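Local atomic coordinates of attaching and effacing protein, pathogenesis factor (Escherichia coli, PDB entry 4E9L), a protein that probably mediates adhesion of the bacterium as a member of the intimin/invasin family, this piece being a run of immunoglobulin-like domains. Residues S95-N99 and T110-T114; L235-E241 and K265-V271. One frame throughout, in Å; residues are numbered along the deposited sequence. Where two conformers were deposited one is given.

Interaction 1 and interaction 2 belong to successive immunoglobulin-like repeats of an elongated chain; their centres lie 54 Å apart and their nearest atoms about 38 Å apart, so they share no strand. Each includes an outermost strand of a four-stranded sheet, and both are partly buried. In 95-99 with 110-114 the antiparallel pairing is unbroken: five residue pairs are in register, three of them carrying six backbone bonds, with apolar side chains on the inner face and polar ones mostly on the other. In 235-241 with 265-271 the pairing lasts two residue pairs, after which a turn, a salt bridge and waters take over, beside an apolar patch of Leu235, Ala239, Leu269 and Val271.

Interaction 1 (S95-N99 and T110-T114); sequences SITLN and TAIWT
Ser95, Thr97 and Asn99 each pair with a residue of 110-114 through two backbone hydrogen bonds, which makes Ser95-Thr114, Thr97-Ile112 and Asn99-Thr110 the hydrogen-bonded pairs of a regular antiparallel hairpin. The strand axes approach to 4.6 Å at 161° between their directions. The straightest bond, Thr110 N to Asn99 O, measures 2.8 Å with 173° at the hydrogen; Ile112 N to Thr97 O is 2.7 Å. The CA-H groups of the non-hydrogen-bonded residues point at carbonyls of the flanking pairs, as with Leu98 CA and Thr110 O at 3.3 Å.

Apolar contact on the Ile96, Leu98, Ala111 and Trp113 face is modest. The end of Leu98 leans toward the partner strand, CD2 of Leu98 lying 3.9 Å from Ala111 CB, whereas Ile96 CD1 remains 4.3 Å from that methyl. Trp113 uses an edge: with CG trans to the backbone N (chi1 167°), the indole sets CD1 3.3 Å from Ser95 O, which lies in the ring plane. That oxygen also accepts the Thr114 N-H.

On the other face, Ile112 CD1 reaches diagonally across to Asn99 CB on the partner strand at 3.9 Å, an apolar touch among mainly polar side chains. Thr110 OG1 is hydrogen-bonded to Gln157 OE1.

The hairpin forms one side of a four-stranded sheet in an immunoglobulin-like sandwich: 108-114 is bonded onward to 153-159, while 95-99 is outermost. Ile96 and Leu98 press on Val169 and Ala183 of the facing sheet; Trp113 packs edge-to-face with Trp146, meets the Trp154 ring at about 35° between planes and bonds through NE1 to Ala178 O.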
loop_
_atom_site.group_PDB
_atom_site.type_symbol
_atom_site.label_atom_id
_atom_site.label_comp_id
_atom_site.label_asym_id
_atom_site.label_seq_id
_atom_site.Cartn_x
_atom_site.Cartn_y
_atom_site.Cartn_z
ATOM N N SER A 95 19.046 -36.397 20.357
ATOM C CA SER A 95 18.343 -35.436 19.514
ATOM C C SER A 95 17.048 -34.935 20.134
ATOM O O SER A 95 16.541 -35.483 21.134
ATOM C CB SER A 95 18.075 -36.059 18.141
ATOM O OG SER A 95 17.216 -37.173 18.316
ATOM N N ILE A 96 16.498 -33.901 19.517
ATOM C CA ILE A 96 15.231 -33.339 19.969
ATOM C C ILE A 96 14.347 -33.000 18.767
ATOM O O ILE A 96 14.828 -32.426 17.776
ATOM C CB ILE A 96 15.416 -32.152 20.967
ATOM C CG1 ILE A 96 14.030 -31.601 21.432
ATOM C CG2 ILE A 96 16.338 -31.039 20.379
ATOM C CD1 ILE A 96 13.996 -30.781 22.654
ATOM N N THR A 97 13.050 -33.305 18.908
ATOM C CA THR A 97 12.009 -33.014 17.922
ATOM C C THR A 97 10.888 -32.214 18.580
ATOM O O THR A 97 10.540 -32.468 19.738
ATOM C CB THR A 97 11.512 -34.368 17.315
ATOM O OG1 THR A 97 12.560 -34.894 16.493
ATOM C CG2 THR A 97 10.250 -34.242 16.459
ATOM N N LEU A 98 10.300 -31.278 17.820
ATOM C CA LEU A 98 9.099 -30.533 18.210
ATOM C C LEU A 98 7.964 -30.958 17.309
ATOM O O LEU A 98 8.130 -30.989 16.086
ATOM C CB LEU A 98 9.284 -29.006 18.125
ATOM C CG LEU A 98 10.238 -28.410 19.137
ATOM C CD1 LEU A 98 10.650 -26.996 18.689
ATOM C CD2 LEU A 98 9.602 -28.388 20.552
ATOM N N ASN A 99 6.815 -31.277 17.901
ATOM C CA ASN A 99 5.644 -31.719 17.137
ATOM C C ASN A 99 4.354 -30.995 17.522
ATOM O O ASN A 99 4.016 -30.982 18.704
ATOM C CB ASN A 99 5.476 -33.235 17.265
ATOM C CG ASN A 99 4.550 -33.803 16.230
ATOM O OD1 ASN A 99 4.673 -33.518 15.039
ATOM N ND2 ASN A 99 3.545 -34.546 16.674
ATOM N N THR A 110 4.646 -30.227 21.315
ATOM C CA THR A 110 5.255 -31.264 22.150
ATOM C C THR A 110 6.741 -31.342 21.842
ATOM O O THR A 110 7.106 -31.332 20.681
ATOM C CB THR A 110 4.557 -32.621 21.945
ATOM O OG1 THR A 110 3.155 -32.455 22.189
ATOM C CG2 THR A 110 5.121 -33.720 22.860
ATOM N N ALA A 111 7.585 -31.447 22.878
ATOM C CA ALA A 111 9.029 -31.628 22.713
ATOM C C ALA A 111 9.320 -33.089 23.012
ATOM O O ALA A 111 8.899 -33.594 24.049
ATOM C CB ALA A 111 9.800 -30.735 23.679
ATOM N N ILE A 112 10.030 -33.762 22.107
ATOM C CA ILE A 112 10.407 -35.161 22.241
ATOM C C ILE A 112 11.929 -35.244 22.148
ATOM O O ILE A 112 12.508 -35.057 21.076
ATOM C CB ILE A 112 9.729 -36.130 21.229
ATOM C CG1 ILE A 112 8.193 -35.871 21.096
ATOM C CG2 ILE A 112 10.020 -37.590 21.636
ATOM C CD1 ILE A 112 7.813 -35.087 19.796
ATOM N N TRP A 113 12.557 -35.510 23.277
ATOM C CA TRP A 113 14.000 -35.609 23.380
ATOM C C TRP A 113 14.388 -37.086 23.446
ATOM O O TRP A 113 13.891 -37.840 24.297
ATOM C CB TRP A 113 14.442 -34.844 24.636
ATOM C CG TRP A 113 15.846 -35.060 25.118
ATOM C CD1 TRP A 113 16.974 -35.268 24.366
ATOM C CD2 TRP A 113 16.282 -34.953 26.475
ATOM N NE1 TRP A 113 18.080 -35.344 25.186
ATOM C CE2 TRP A 113 17.682 -35.151 26.486
ATOM C CE3 TRP A 113 15.629 -34.644 27.683
ATOM C CZ2 TRP A 113 18.423 -35.157 27.672
ATOM C CZ3 TRP A 113 16.376 -34.603 28.851
ATOM C CH2 TRP A 113 17.764 -34.820 28.832
ATOM N N THR A 114 15.265 -37.489 22.544
ATOM C CA THR A 114 15.776 -38.851 22.445
ATOM C C THR A 114 17.172 -38.806 23.045
ATOM O O THR A 114 18.052 -38.156 22.495
ATOM C CB THR A 114 15.745 -39.339 20.991
ATOM O OG1 THR A 114 14.413 -39.231 20.510
ATOM C CG2 THR A 114 16.223 -40.785 20.852
#

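Interaction 2 (L235-E241 and K265-V271); sequences LTGTASE and KTGELRV
Thr236 and Arg270 form a hydrogen-bonded antiparallel pair, Thr236 N to Arg270 O at 3.0 Å and Arg270 N to Thr236 O at 2.9 Å. Beyond it, Gly237, with phi 102°, swings the chain into a turn closed by Ser240: Gly237 O accepts both Ser240 N and Ser240 OG, the hydroxyl at 2.6 Å. The turn is tied back across the contact by Ala239 N to Glu268 O, 2.9 Å and 166° at the hydrogen. Water bridges Ala239 O and Lys265 O, and another links Glu241 O with Lys265 N.

Leu235 and Val271 lie side by side, Leu235 CD2 3.7 Å from Val271 CB. Leu269 CD1 is pressed tightly against Ser240 CA at 3.5 Å. The extended Lys265 chain passes Thr238 O, to which NZ bonds weakly, and its ammonium meets Glu241 OE2 at 2.8 Å from the anti side, 25° out of the carboxylate plane.

The contact is the edge of one sheet of an immunoglobulin-like sandwich, where outermost strand 231-236 ends in the turn; 267-275 lies between it and 278-290, whose Gln286 and Thr288 bind the Glu268 carboxylate. Leu269 and Val271 touch Leu260 of the facing sheet.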
loop_
_atom_site.group_PDB
_atom_site.type_symbol
_atom_site.label_atom_id
_atom_site.label_comp_id
_atom_site.label_asym_id
_atom_site.label_seq_id
_atom_site.Cartn_x
_atom_site.Cartn_y
_atom_site.Cartn_z
ATOM N N LEU A 235 -13.766 -3.277 -4.873
ATOM C CA LEU A 235 -13.848 -1.843 -5.159
ATOM C C LEU A 235 -15.319 -1.438 -5.140
ATOM O O LEU A 235 -16.138 -2.095 -5.771
ATOM C CB LEU A 235 -13.227 -1.496 -6.538
ATOM C CG LEU A 235 -11.708 -1.689 -6.707
ATOM C CD1 LEU A 235 -11.255 -1.152 -8.054
ATOM C CD2 LEU A 235 -10.911 -0.933 -5.622
ATOM N N THR A 236 -15.658 -0.390 -4.402
ATOM C CA THR A 236 -17.041 0.103 -4.311
ATOM C C THR A 236 -17.066 1.627 -4.449
ATOM O O THR A 236 -16.019 2.273 -4.378
ATOM C CB THR A 236 -17.746 -0.378 -3.029
ATOM O OG1 THR A 236 -17.006 0.054 -1.887
ATOM C CG2 THR A 236 -17.955 -1.885 -2.987
ATOM N N GLY A 237 -18.262 2.176 -4.657
ATOM C CA GLY A 237 -18.456 3.611 -4.796
ATOM C C GLY A 237 -18.642 4.019 -6.237
ATOM O O GLY A 237 -18.450 3.210 -7.159
ATOM N N THR A 238 -19.042 5.272 -6.435
ATOM C CA THR A 238 -19.311 5.900 -7.741
ATOM C C THR A 238 -18.195 5.622 -8.749
ATOM O O THR A 238 -18.453 5.237 -9.883
ATOM C CB THR A 238 -19.498 7.423 -7.525
ATOM O OG1 THR A 238 -20.609 7.637 -6.653
ATOM C CG2 THR A 238 -19.688 8.200 -8.827
ATOM N N ALA A 239 -16.959 5.804 -8.318
ATOM C CA ALA A 239 -15.792 5.687 -9.183
ATOM C C ALA A 239 -15.196 4.265 -9.355
ATOM O O ALA A 239 -14.202 4.112 -10.073
ATOM C CB ALA A 239 -14.740 6.711 -8.761
ATOM N N SER A 240 -15.808 3.232 -8.726
ATOM C CA SER A 240 -15.358 1.832 -8.829
ATOM C C SER A 240 -15.546 1.242 -10.237
ATOM O O SER A 240 -14.771 0.370 -10.608
ATOM C CB SER A 240 -16.018 0.945 -7.775
ATOM O OG SER A 240 -17.430 0.956 -7.904
ATOM N N GLU A 241 -16.538 1.739 -11.021
ATOM C CA GLU A 241 -16.810 1.282 -12.393
ATOM C C GLU A 241 -15.690 1.683 -13.316
ATOM O O GLU A 241 -15.528 2.871 -13.576
ATOM C CB GLU A 241 -18.115 1.894 -12.920
ATOM C CG GLU A 241 -19.169 0.864 -13.219
ATOM C CD GLU A 241 -20.335 1.511 -13.931
ATOM O OE1 GLU A 241 -20.625 1.089 -15.073
ATOM O OE2 GLU A 241 -20.884 2.506 -13.401
ATOM N N LYS A 265 -14.222 7.500 -14.674
ATOM C CA LYS A 265 -15.320 7.933 -13.810
ATOM C C LYS A 265 -14.768 8.605 -12.562
ATOM O O LYS A 265 -13.953 8.009 -11.861
ATOM C CB LYS A 265 -16.195 6.718 -13.441
ATOM C CG LYS A 265 -17.648 7.075 -13.229
ATOM C CD LYS A 265 -18.504 5.828 -13.152
ATOM C CE LYS A 265 -19.945 6.179 -12.889
ATOM N NZ LYS A 265 -20.657 5.048 -12.224
ATOM N N THR A 266 -15.178 9.861 -12.306
ATOM C CA THR A 266 -14.716 10.603 -11.121
ATOM C C THR A 266 -15.673 10.309 -9.951
ATOM O O THR A 266 -16.781 9.805 -10.166
ATOM C CB THR A 266 -14.619 12.111 -11.392
ATOM O OG1 THR A 266 -15.930 12.621 -11.664
ATOM C CG2 THR A 266 -13.616 12.465 -12.510
ATOM N N GLY A 267 -15.261 10.673 -8.743
ATOM C CA GLY A 267 -16.076 10.475 -7.553
ATOM C C GLY A 267 -15.402 9.616 -6.503
ATOM O O GLY A 267 -14.208 9.308 -6.603
ATOM N N GLU A 268 -16.179 9.205 -5.492
ATOM C CA GLU A 268 -15.678 8.374 -4.409
ATOM C C GLU A 268 -15.395 6.940 -4.839
ATOM O O GLU A 268 -16.122 6.349 -5.635
ATOM C CB GLU A 268 -16.619 8.395 -3.182
ATOM C CG GLU A 268 -16.698 9.733 -2.455
ATOM C CD GLU A 268 -15.393 10.389 -2.028
ATOM O OE1 GLU A 268 -14.577 9.728 -1.344
ATOM O OE2 GLU A 268 -15.203 11.583 -2.360
ATOM N N LEU A 269 -14.344 6.387 -4.267
ATOM C CA LEU A 269 -13.884 5.025 -4.469
ATOM C C LEU A 269 -13.379 4.463 -3.129
ATOM O O LEU A 269 -12.643 5.141 -2.410
ATOM C CB LEU A 269 -12.734 5.057 -5.509
ATOM C CG LEU A 269 -12.073 3.736 -5.898
ATOM C CD1 LEU A 269 -13.096 2.732 -6.338
ATOM C CD2 LEU A 269 -11.087 3.948 -7.035
ATOM N N ARG A 270 -13.778 3.231 -2.806
ATOM C CA ARG A 270 -13.345 2.540 -1.588
ATOM C C ARG A 270 -12.715 1.218 -1.982
ATOM O O ARG A 270 -13.231 0.540 -2.877
ATOM C CB ARG A 270 -14.521 2.300 -0.619
ATOM C CG ARG A 270 -15.042 3.581 0.023
ATOM C CD ARG A 270 -16.287 3.369 0.877
ATOM N NE ARG A 270 -17.437 2.873 0.112
ATOM C CZ ARG A 270 -18.242 3.629 -0.628
ATOM N NH1 ARG A 270 -18.022 4.935 -0.742
ATOM N NH2 ARG A 270 -19.263 3.084 -1.272
ATOM N N VAL A 271 -11.584 0.867 -1.337
ATOM C CA VAL A 271 -10.863 -0.362 -1.598
ATOM C C VAL A 271 -10.783 -1.199 -0.341
ATOM O O VAL A 271 -10.275 -0.745 0.687
ATOM C CB VAL A 271 -9.474 -0.166 -2.293
ATOM C CG1 VAL A 271 -8.585 0.821 -1.552
ATOM C CG2 VAL A 271 -8.746 -1.505 -2.514
HETATM O O HOH W 1 -14.933 -1.439 -1.033
HETATM O O HOH W 2 -19.327 10.458 -5.783
HETATM O O HOH W 3 -12.632 5.642 -11.671
HETATM O O HOH W 4 -13.747 4.585 -13.864
#